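Local coordinates for protein N-acetylglucosamine-6-phosphate deacetylase (Mycobacterium smegmatis, PDB 6FV4) that probably removes the acetyl group from N-acetylglucosamine-6-phosphate, as a metal-dependent hydrolase of the NagA family in the amidohydrolase superfamily, at residues L117-R128 / R165-V174; V256-R267 / V327-G336. The protein carries 1 engineered substitution. One frame throughout, in Å; residues are numbered along the deposited sequence.

Contact 1. Residues L117-R128 / R165-V174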
loop_
_atom_site.group_PDB
_atom_site.type_symbol
_atom_site.label_atom_id
_atom_site.label_comp_id
_atom_site.label_asym_id
_atom_site.label_seq_id
_atom_site.Cartn_x
_atom_site.Cartn_y
_atom_site.Cartn_z
ATOM N N LEU B 117 26.559 26.996 -4.578
ATOM C CA LEU B 117 27.178 27.169 -5.888
ATOM C C LEU B 117 28.578 26.572 -5.930
ATOM O O LEU B 117 28.958 25.941 -6.925
ATOM C CB LEU B 117 27.210 28.650 -6.262
ATOM C CG LEU B 117 25.869 29.213 -6.724
ATOM C CD1 LEU B 117 25.931 30.742 -6.839
ATOM C CD2 LEU B 117 25.465 28.595 -8.050
ATOM N N ARG B 118 29.363 26.759 -4.864
ATOM C CA ARG B 118 30.698 26.167 -4.806
ATOM C C ARG B 118 30.627 24.640 -4.825
ATOM O O ARG B 118 31.373 23.979 -5.561
ATOM C CB ARG B 118 31.432 26.659 -3.555
ATOM C CG ARG B 118 32.630 25.793 -3.127
ATOM C CD ARG B 118 33.188 26.179 -1.744
ATOM N NE ARG B 118 32.197 26.065 -0.674
ATOM C CZ ARG B 118 31.908 24.933 -0.037
ATOM N NH1 ARG B 118 32.537 23.802 -0.352
ATOM N NH2 ARG B 118 30.978 24.923 0.912
ATOM N N GLN B 119 29.730 24.062 -4.020
ATOM C CA GLN B 119 29.603 22.608 -3.973
ATOM C C GLN B 119 29.186 22.055 -5.329
ATOM O O GLN B 119 29.773 21.087 -5.824
ATOM C CB GLN B 119 28.600 22.210 -2.891
ATOM C CG GLN B 119 29.070 22.513 -1.485
ATOM C CD GLN B 119 27.958 22.363 -0.458
ATOM O OE1 GLN B 119 26.842 21.988 -0.794
ATOM N NE2 GLN B 119 28.261 22.651 0.801
ATOM N N VAL B 120 28.172 22.666 -5.950
ATOM C CA VAL B 120 27.721 22.215 -7.264
ATOM C C VAL B 120 28.848 22.325 -8.283
ATOM O O VAL B 120 29.130 21.370 -9.020
ATOM C CB VAL B 120 26.471 22.999 -7.697
ATOM C CG1 VAL B 120 26.218 22.842 -9.195
ATOM C CG2 VAL B 120 25.247 22.502 -6.913
ATOM N N SER B 121 29.529 23.483 -8.323
ATOM C CA SER B 121 30.645 23.666 -9.248
ATOM C C SER B 121 31.710 22.592 -9.068
ATOM O O SER B 121 32.184 22.002 -10.046
ATOM C CB SER B 121 31.275 25.055 -9.062
ATOM O OG SER B 121 30.447 26.068 -9.590
ATOM N N GLY B 122 32.106 22.329 -7.818
ATOM C CA GLY B 122 33.127 21.319 -7.569
ATOM C C GLY B 122 32.686 19.897 -7.884
ATOM O O GLY B 122 33.481 19.083 -8.372
ATOM N N LEU B 123 31.428 19.555 -7.583
ATOM C CA LEU B 123 30.988 18.198 -7.899
ATOM C C LEU B 123 30.810 18.015 -9.405
ATOM O O LEU B 123 31.030 16.914 -9.925
ATOM C CB LEU B 123 29.684 17.856 -7.157
ATOM C CG LEU B 123 29.722 17.468 -5.677
ATOM C CD1 LEU B 123 28.332 16.987 -5.201
ATOM C CD2 LEU B 123 30.759 16.381 -5.420
ATOM N N ALA B 124 30.411 19.071 -10.122
ATOM C CA ALA B 124 30.264 18.960 -11.576
ATOM C C ALA B 124 31.580 18.555 -12.236
ATOM O O ALA B 124 31.586 17.826 -13.232
ATOM C CB ALA B 124 29.769 20.286 -12.159
ATOM N N ARG B 125 32.707 19.008 -11.688
ATOM C CA ARG B 125 34.004 18.607 -12.226
ATOM C C ARG B 125 34.252 17.116 -12.008
ATOM O O ARG B 125 34.836 16.432 -12.864
ATOM C CB ARG B 125 35.111 19.452 -11.585
ATOM C CG ARG B 125 36.510 19.072 -12.036
ATOM C CD ARG B 125 37.576 20.012 -11.443
ATOM N NE ARG B 125 38.859 19.322 -11.424
ATOM C CZ ARG B 125 39.308 18.638 -10.378
ATOM N NH1 ARG B 125 38.583 18.592 -9.265
ATOM N NH2 ARG B 125 40.480 18.012 -10.438
ATOM N N GLN B 126 33.807 16.582 -10.876
ATOM C CA GLN B 126 33.961 15.145 -10.673
ATOM C C GLN B 126 32.957 14.326 -11.479
ATOM O O GLN B 126 33.257 13.183 -11.840
ATOM C CB GLN B 126 33.876 14.827 -9.186
ATOM C CG GLN B 126 35.195 15.144 -8.482
ATOM C CD GLN B 126 34.983 15.699 -7.116
ATOM O OE1 GLN B 126 33.876 15.644 -6.585
ATOM N NE2 GLN B 126 36.040 16.230 -6.518
ATOM N N VAL B 127 31.781 14.874 -11.790
ATOM C CA VAL B 127 30.931 14.250 -12.808
ATOM C C VAL B 127 31.678 14.148 -14.138
ATOM O O VAL B 127 31.739 13.078 -14.763
ATOM C CB VAL B 127 29.612 15.030 -12.964
ATOM C CG1 VAL B 127 28.707 14.341 -14.007
ATOM C CG2 VAL B 127 28.876 15.119 -11.623
ATOM N N ARG B 128 32.262 15.268 -14.593
ATOM C CA ARG B 128 32.987 15.264 -15.863
ATOM C C ARG B 128 34.190 14.335 -15.819
ATOM O O ARG B 128 34.520 13.702 -16.827
ATOM C CB ARG B 128 33.403 16.694 -16.242
ATOM C CG ARG B 128 32.241 17.523 -16.775
ATOM C CD ARG B 128 32.664 18.907 -17.272
ATOM N NE ARG B 128 33.107 19.776 -16.187
ATOM C CZ ARG B 128 32.310 20.566 -15.478
ATOM N NH1 ARG B 128 31.002 20.587 -15.713
ATOM N NH2 ARG B 128 32.822 21.317 -14.514
ATOM N N ARG B 165 20.700 29.876 -11.557
ATOM C CA ARG B 165 22.119 30.050 -11.248
ATOM C C ARG B 165 22.765 28.740 -10.819
ATOM O O ARG B 165 23.900 28.439 -11.213
ATOM C CB ARG B 165 22.286 31.101 -10.157
ATOM C CG ARG B 165 21.928 32.508 -10.607
ATOM C CD ARG B 165 22.374 33.505 -9.577
ATOM N NE ARG B 165 21.636 33.389 -8.323
ATOM C CZ ARG B 165 20.539 34.082 -8.040
ATOM N NH1 ARG B 165 20.044 34.925 -8.934
ATOM N NH2 ARG B 165 19.929 33.921 -6.872
ATOM N N VAL B 166 22.056 27.945 -10.005
ATOM C CA VAL B 166 22.604 26.673 -9.550
ATOM C C VAL B 166 22.683 25.686 -10.703
ATOM O O VAL B 166 23.682 24.973 -10.856
ATOM C CB VAL B 166 21.772 26.123 -8.378
ATOM C CG1 VAL B 166 22.163 24.682 -8.083
ATOM C CG2 VAL B 166 21.979 26.992 -7.156
ATOM N N LEU B 167 21.639 25.626 -11.536
ATOM C CA LEU B 167 21.678 24.737 -12.693
ATOM C C LEU B 167 22.753 25.167 -13.689
ATOM O O LEU B 167 23.410 24.320 -14.307
ATOM C CB LEU B 167 20.311 24.686 -13.378
ATOM C CG LEU B 167 19.156 24.005 -12.622
ATOM C CD1 LEU B 167 17.971 23.819 -13.533
ATOM C CD2 LEU B 167 19.587 22.691 -12.034
ATOM N N ASP B 168 22.932 26.477 -13.879
ATOM C CA ASP B 168 24.017 26.942 -14.739
ATOM C C ASP B 168 25.360 26.460 -14.214
ATOM O O ASP B 168 26.176 25.923 -14.969
ATOM C CB ASP B 168 23.991 28.467 -14.849
ATOM C CG ASP B 168 22.828 28.971 -15.684
ATOM O OD1 ASP B 168 22.144 28.140 -16.331
ATOM O OD2 ASP B 168 22.584 30.200 -15.665
ATOM N N ALA B 169 25.588 26.608 -12.903
ATOM C CA ALA B 169 26.857 26.199 -12.308
ATOM C C ALA B 169 27.161 24.719 -12.544
ATOM O O ALA B 169 28.333 24.329 -12.606
ATOM C CB ALA B 169 26.846 26.517 -10.811
ATOM N N GLY B 170 26.131 23.877 -12.682
ATOM C CA GLY B 170 26.372 22.463 -12.891
ATOM C C GLY B 170 26.650 22.023 -14.316
ATOM O O GLY B 170 27.118 20.899 -14.521
ATOM N N GLU B 171 26.372 22.869 -15.309
ATOM C CA GLU B 171 26.604 22.522 -16.712
ATOM C C GLU B 171 25.961 21.184 -17.056
ATOM O O GLU B 171 26.545 20.331 -17.730
ATOM C CB GLU B 171 28.100 22.517 -17.051
ATOM C CG GLU B 171 28.727 23.897 -17.117
ATOM C CD GLU B 171 30.239 23.834 -17.324
ATOM O OE1 GLU B 171 30.700 23.425 -18.419
ATOM O OE2 GLU B 171 30.960 24.160 -16.360
ATOM N N GLY B 172 24.733 21.000 -16.585
ATOM C CA GLY B 172 23.974 19.825 -16.921
ATOM C C GLY B 172 24.188 18.635 -16.017
ATOM O O GLY B 172 23.558 17.602 -16.248
ATOM N N THR B 173 25.038 18.745 -14.988
ATOM C CA THR B 173 25.332 17.609 -14.120
ATOM C C THR B 173 24.379 17.474 -12.936
ATOM O O THR B 173 24.462 16.476 -12.220
ATOM C CB THR B 173 26.768 17.693 -13.579
ATOM O OG1 THR B 173 26.892 18.847 -12.731
ATOM C CG2 THR B 173 27.752 17.805 -14.731
ATOM N N VAL B 174 23.505 18.449 -12.690
ATOM C CA VAL B 174 22.513 18.316 -11.629
ATOM C C VAL B 174 21.365 17.488 -12.195
ATOM O O VAL B 174 20.693 17.906 -13.143
ATOM C CB VAL B 174 22.024 19.673 -11.106
ATOM C CG1 VAL B 174 20.843 19.447 -10.140
ATOM C CG2 VAL B 174 23.148 20.403 -10.372
HETATM O O HOH W 1 30.758 26.068 -12.814
HETATM O O HOH W 2 29.198 19.303 -17.846
HETATM O O HOH W 3 30.244 22.783 -14.102
#
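Val120 overlaps the last turn of helix 160-170 with both of its methyls. CG1, anti to the backbone N (chi1 164°), rests on Gly170 N at 3.6 Å, while CG2 meets Val166 CG1, the two valines roughly perpendicular. A turn earlier, Leu117 reaches over with one branch: CD2 lies 3.7 Å from Ala169 CB and also touches Val166. Small residues suit the closest rows, Ser121 beside Ala169 and Ala124 beside Gly170, and the helix axes approach to 8.5 Å at a crossing angle of -26°. Helices 113-129 and 160-170 are neighbours on the outside of the (β/α)-barrel of the amidohydrolase fold; Val120 and Val166 both also pack on Leu137 of strand 134-138, so the two helices share that strand as a floor at this point. Where helix 160-170 ends, Glu171 takes positive phi and a type I' turn runs from Gly170 to Thr173. Gly172, at phi 88°, sits where a side chain would strike the preceding carbonyl. The turn is tied by Thr173, whose OG1 donates to Gly170 O at 2.7 Å; the backbone N of Thr173 binds the same oxygen. Ala124 CB packs 3.3 Å from Thr173 OG1, and Val127 and Thr173 lie antiparallel, CG1 of the valine against CG2 of the threonine. On the outer side Arg128, its chain bent at chi3, folds back so that Ala124 O lies over one guanidinium face. Glu171 pairs with it only loosely: OE2 is 3.6 Å from Arg128 NH1 and well out of the guanidinium plane, making the attraction one of charge alone. A water makes the hydrogen bonds that the long ion pair lacks, accepting from Arg128 NH1 and donating to Glu171 OE2 and Ala169 O.

Contact 2. Residues V256-R267 / V327-G336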
loop_
_atom_site.group_PDB
_atom_site.type_symbol
_atom_site.label_atom_id
_atom_site.label_comp_id
_atom_site.label_asym_id
_atom_site.label_seq_id
_atom_site.Cartn_x
_atom_site.Cartn_y
_atom_site.Cartn_z
ATOM N N VAL B 256 16.172 0.739 2.625
ATOM C CA VAL B 256 15.923 -0.562 3.242
ATOM C C VAL B 256 17.202 -1.047 3.912
ATOM O O VAL B 256 17.854 -1.987 3.442
ATOM C CB VAL B 256 15.402 -1.561 2.200
ATOM C CG1 VAL B 256 14.847 -2.804 2.872
ATOM C CG2 VAL B 256 14.304 -0.894 1.378
ATOM N N ASP B 257 17.594 -0.372 4.993
ATOM C CA ASP B 257 18.682 -0.832 5.840
ATOM C C ASP B 257 18.183 -1.527 7.102
ATOM O O ASP B 257 18.998 -1.928 7.932
ATOM C CB ASP B 257 19.613 0.339 6.209
ATOM C CG ASP B 257 18.894 1.445 6.974
ATOM O OD1 ASP B 257 17.665 1.331 7.154
ATOM O OD2 ASP B 257 19.563 2.424 7.393
ATOM N N GLY B 258 16.868 -1.693 7.256
ATOM C CA GLY B 258 16.295 -2.269 8.455
ATOM C C GLY B 258 15.980 -1.269 9.548
ATOM O O GLY B 258 15.296 -1.629 10.515
ATOM N N VAL B 259 16.436 -0.023 9.412
ATOM C CA VAL B 259 16.321 0.987 10.454
ATOM C C VAL B 259 15.372 2.108 10.049
ATOM O O VAL B 259 14.621 2.624 10.877
ATOM C CB VAL B 259 17.716 1.554 10.804
ATOM C CG1 VAL B 259 17.607 2.760 11.730
ATOM C CG2 VAL B 259 18.583 0.478 11.433
ATOM N N HIS B 260 15.408 2.516 8.791
ATOM C CA HIS B 260 14.655 3.696 8.396
ATOM C C HIS B 260 13.177 3.394 8.198
ATOM O O HIS B 260 12.333 4.255 8.476
ATOM C CB HIS B 260 15.274 4.297 7.132
ATOM C CG HIS B 260 16.479 5.128 7.415
ATOM N ND1 HIS B 260 17.716 4.577 7.680
ATOM C CD2 HIS B 260 16.632 6.467 7.523
ATOM C CE1 HIS B 260 18.579 5.543 7.933
ATOM N NE2 HIS B 260 17.948 6.699 7.840
ATOM N N VAL B 261 12.847 2.200 7.705
ATOM C CA VAL B 261 11.463 1.765 7.567
ATOM C C VAL B 261 11.413 0.293 7.948
ATOM O O VAL B 261 12.371 -0.455 7.719
ATOM C CB VAL B 261 10.902 1.984 6.123
ATOM C CG1 VAL B 261 10.980 3.444 5.705
ATOM C CG2 VAL B 261 11.636 1.127 5.102
ATOM N N ALA B 262 10.287 -0.131 8.531
ATOM C CA ALA B 262 10.136 -1.535 8.882
ATOM C C ALA B 262 10.147 -2.392 7.616
ATOM O O ALA B 262 9.636 -1.962 6.578
ATOM C CB ALA B 262 8.833 -1.760 9.659
ATOM N N PRO B 263 10.747 -3.585 7.652
ATOM C CA PRO B 263 10.702 -4.468 6.465
ATOM C C PRO B 263 9.307 -4.662 5.882
ATOM O O PRO B 263 9.168 -4.765 4.657
ATOM C CB PRO B 263 11.273 -5.785 7.002
ATOM C CG PRO B 263 12.250 -5.326 8.085
ATOM C CD PRO B 263 11.613 -4.117 8.720
ATOM N N ALA B 264 8.266 -4.716 6.725
ATOM C CA ALA B 264 6.906 -4.916 6.211
ATOM C C ALA B 264 6.387 -3.679 5.483
ATOM O O ALA B 264 5.531 -3.794 4.594
ATOM C CB ALA B 264 5.954 -5.306 7.345
ATOM N N ILE B 265 6.891 -2.497 5.828
ATOM C CA ILE B 265 6.573 -1.303 5.049
ATOM C C ILE B 265 7.165 -1.409 3.652
ATOM O O ILE B 265 6.520 -1.037 2.664
ATOM C CB ILE B 265 7.063 -0.030 5.760
ATOM C CG1 ILE B 265 6.338 0.156 7.097
ATOM C CG2 ILE B 265 6.825 1.192 4.882
ATOM C CD1 ILE B 265 4.858 0.471 6.941
ATOM N N TYR B 266 8.399 -1.921 3.546
ATOM C CA TYR B 266 9.015 -2.117 2.234
ATOM C C TYR B 266 8.226 -3.130 1.402
ATOM O O TYR B 266 8.081 -2.973 0.181
ATOM C CB TYR B 266 10.466 -2.569 2.407
ATOM C CG TYR B 266 11.023 -3.321 1.218
ATOM C CD1 TYR B 266 11.396 -2.642 0.055
ATOM C CD2 TYR B 266 11.183 -4.701 1.254
ATOM C CE1 TYR B 266 11.895 -3.330 -1.047
ATOM C CE2 TYR B 266 11.682 -5.399 0.163
ATOM C CZ TYR B 266 12.043 -4.704 -0.985
ATOM O OH TYR B 266 12.541 -5.378 -2.076
ATOM N N ARG B 267 7.736 -4.189 2.046
ATOM C CA ARG B 267 6.878 -5.165 1.367
ATOM C C ARG B 267 5.557 -4.541 0.939
ATOM O O ARG B 267 5.093 -4.754 -0.186
ATOM C CB ARG B 267 6.609 -6.359 2.291
ATOM C CG ARG B 267 7.505 -7.546 2.090
ATOM C CD ARG B 267 6.906 -8.827 2.723
ATOM N NE ARG B 267 6.439 -8.640 4.104
ATOM C CZ ARG B 267 7.222 -8.651 5.180
ATOM N NH1 ARG B 267 8.536 -8.815 5.057
ATOM N NH2 ARG B 267 6.696 -8.486 6.391
ATOM N N VAL B 327 21.614 -3.134 1.266
ATOM C CA VAL B 327 20.188 -2.957 1.009
ATOM C C VAL B 327 19.688 -3.993 0.006
ATOM O O VAL B 327 18.555 -4.488 0.128
ATOM C CB VAL B 327 19.870 -1.524 0.551
ATOM C CG1 VAL B 327 20.382 -0.509 1.585
ATOM C CG2 VAL B 327 20.447 -1.256 -0.807
ATOM N N PHE B 328 20.522 -4.352 -0.980
ATOM C CA PHE B 328 20.171 -5.423 -1.912
ATOM C C PHE B 328 19.878 -6.722 -1.162
ATOM O O PHE B 328 18.854 -7.377 -1.398
ATOM C CB PHE B 328 21.309 -5.632 -2.915
ATOM C CG PHE B 328 21.016 -6.675 -3.983
ATOM C CD1 PHE B 328 20.316 -6.338 -5.132
ATOM C CD2 PHE B 328 21.459 -7.982 -3.839
ATOM C CE1 PHE B 328 20.062 -7.296 -6.132
ATOM C CE2 PHE B 328 21.199 -8.941 -4.823
ATOM C CZ PHE B 328 20.498 -8.593 -5.968
ATOM N N ARG B 329 20.784 -7.112 -0.266
ATOM C CA ARG B 329 20.633 -8.360 0.475
ATOM C C ARG B 329 19.427 -8.302 1.407
ATOM O O ARG B 329 18.699 -9.290 1.544
ATOM C CB ARG B 329 21.930 -8.639 1.237
ATOM C CG ARG B 329 22.009 -9.939 2.002
ATOM C CD ARG B 329 23.448 -10.205 2.500
ATOM N NE ARG B 329 24.120 -9.007 3.014
ATOM C CZ ARG B 329 25.201 -8.441 2.472
ATOM N NH1 ARG B 329 25.767 -8.956 1.383
ATOM N NH2 ARG B 329 25.725 -7.352 3.024
ATOM N N LEU B 330 19.177 -7.143 2.033
ATOM C CA LEU B 330 17.978 -6.997 2.860
ATOM C C LEU B 330 16.709 -6.975 2.009
ATOM O O LEU B 330 15.675 -7.528 2.403
ATOM C CB LEU B 330 18.084 -5.731 3.717
ATOM C CG LEU B 330 19.008 -5.856 4.932
ATOM C CD1 LEU B 330 19.206 -4.526 5.663
ATOM C CD2 LEU B 330 18.450 -6.950 5.892
ATOM N N ALA B 331 16.765 -6.347 0.836
ATOM C CA ALA B 331 15.631 -6.384 -0.081
ATOM C C ALA B 331 15.267 -7.820 -0.460
ATOM O O ALA B 331 14.085 -8.186 -0.474
ATOM C CB ALA B 331 15.947 -5.559 -1.335
ATOM N N VAL B 332 16.270 -8.648 -0.774
ATOM C CA VAL B 332 16.008 -10.038 -1.150
ATOM C C VAL B 332 15.441 -10.809 0.041
ATOM O O VAL B 332 14.574 -11.681 -0.110
ATOM C CB VAL B 332 17.294 -10.702 -1.682
ATOM C CG1 VAL B 332 17.056 -12.192 -1.951
ATOM C CG2 VAL B 332 17.813 -10.008 -2.949
ATOM N N ALA B 333 15.921 -10.495 1.243
ATOM C CA ALA B 333 15.511 -11.244 2.427
ATOM C C ALA B 333 14.095 -10.887 2.855
ATOM O O ALA B 333 13.341 -11.753 3.327
ATOM C CB ALA B 333 16.497 -10.982 3.558
ATOM N N HIS B 334 13.704 -9.625 2.695
ATOM C CA HIS B 334 12.462 -9.141 3.274
ATOM C C HIS B 334 11.355 -8.887 2.267
ATOM O O HIS B 334 10.284 -8.424 2.666
ATOM C CB HIS B 334 12.724 -7.867 4.078
ATOM C CG HIS B 334 13.559 -8.089 5.299
ATOM N ND1 HIS B 334 13.169 -8.919 6.329
ATOM C CD2 HIS B 334 14.766 -7.591 5.655
ATOM C CE1 HIS B 334 14.100 -8.925 7.264
ATOM N NE2 HIS B 334 15.078 -8.120 6.883
ATOM N N CYS B 335 11.553 -9.173 0.983
ATOM C CA CYS B 335 10.456 -8.893 0.067
ATOM C C CYS B 335 9.372 -9.971 0.100
ATOM O O CYS B 335 8.295 -9.754 -0.457
ATOM C CB CYS B 335 10.965 -8.713 -1.366
ATOM S SG CYS B 335 11.648 -10.196 -2.103
ATOM N N GLY B 336 9.621 -11.102 0.749
ATOM C CA GLY B 336 8.597 -12.119 0.891
ATOM C C GLY B 336 8.354 -12.962 -0.339
ATOM O O GLY B 336 7.315 -13.635 -0.421
HETATM O O HOH W 4 5.998 -7.346 -1.541
#
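Next to the predicted substrate-binding residue His260, the loop after barrel strand 251-255 and the start of helix 263-273 pack against helix 324-334. Leu330 CD1 lies 3.5 Å from Asp257 O, and Val327 CG1 covers Val256 O, a buried carbonyl with no hydrogen-bond partner, which Val327 CA approaches in a CA-H...O contact. Asp257 turns its carboxylate to its own loop: OD1 accepts from Val259 N and His260 N in an Asx turn and motif, and OD2 takes His260 ND1 at 2.9 Å, fixing the imidazole's rotation. Pro263 suits the first turn, where backbone N-H groups have no acceptor in the helix, because it has none to offer; it lays CB over one face of the His334 ring, 3.9 Å from the centroid, a CH-pi contact. Tyr266, with CG anti to the backbone N (chi1 157°), extends between the helices; CE2 touches Cys335 CB at 3.7 Å and the hydroxyl reaches past Ala331 CB to bond Gln349. Arg267 closes the far end. Its NH1 donates to His334 O (3.0 Å, 152° at the hydrogen), tilted 26° from the carbonyl plane, while NE forms a salt bridge with Glu246 of the second subunit. Gly336, the first residue to leave helical angles, takes a positive phi that glycine accepts readily. A loop following a barrel strand and carrying a predicted substrate-binding residue, here His260, is what the amidohydrolase (β/α)-barrel places at its active-site end.

In the fold
Contact 1 and contact 2 lie on opposite sides of the chain's centre, their own centres 33 Å apart and their nearest atoms about 20 Å apart, so they do not touch. Both segments of contact 1 precede those of contact 2 in the sequence. The parallel strands from 134-138 to 251-255 connect them through the barrel. Contact 1 is structural packing: the Val174 side chain is about 14 Å from the bound zinc and about 10 Å from that of metal ligand Glu138. Contact 2 is nearer the site, with the Asp257 side chain about 11 Å from zinc and about 7 Å from that of Asn228, a predicted substrate-binding residue; it also meets the second subunit, which contact 1 does not.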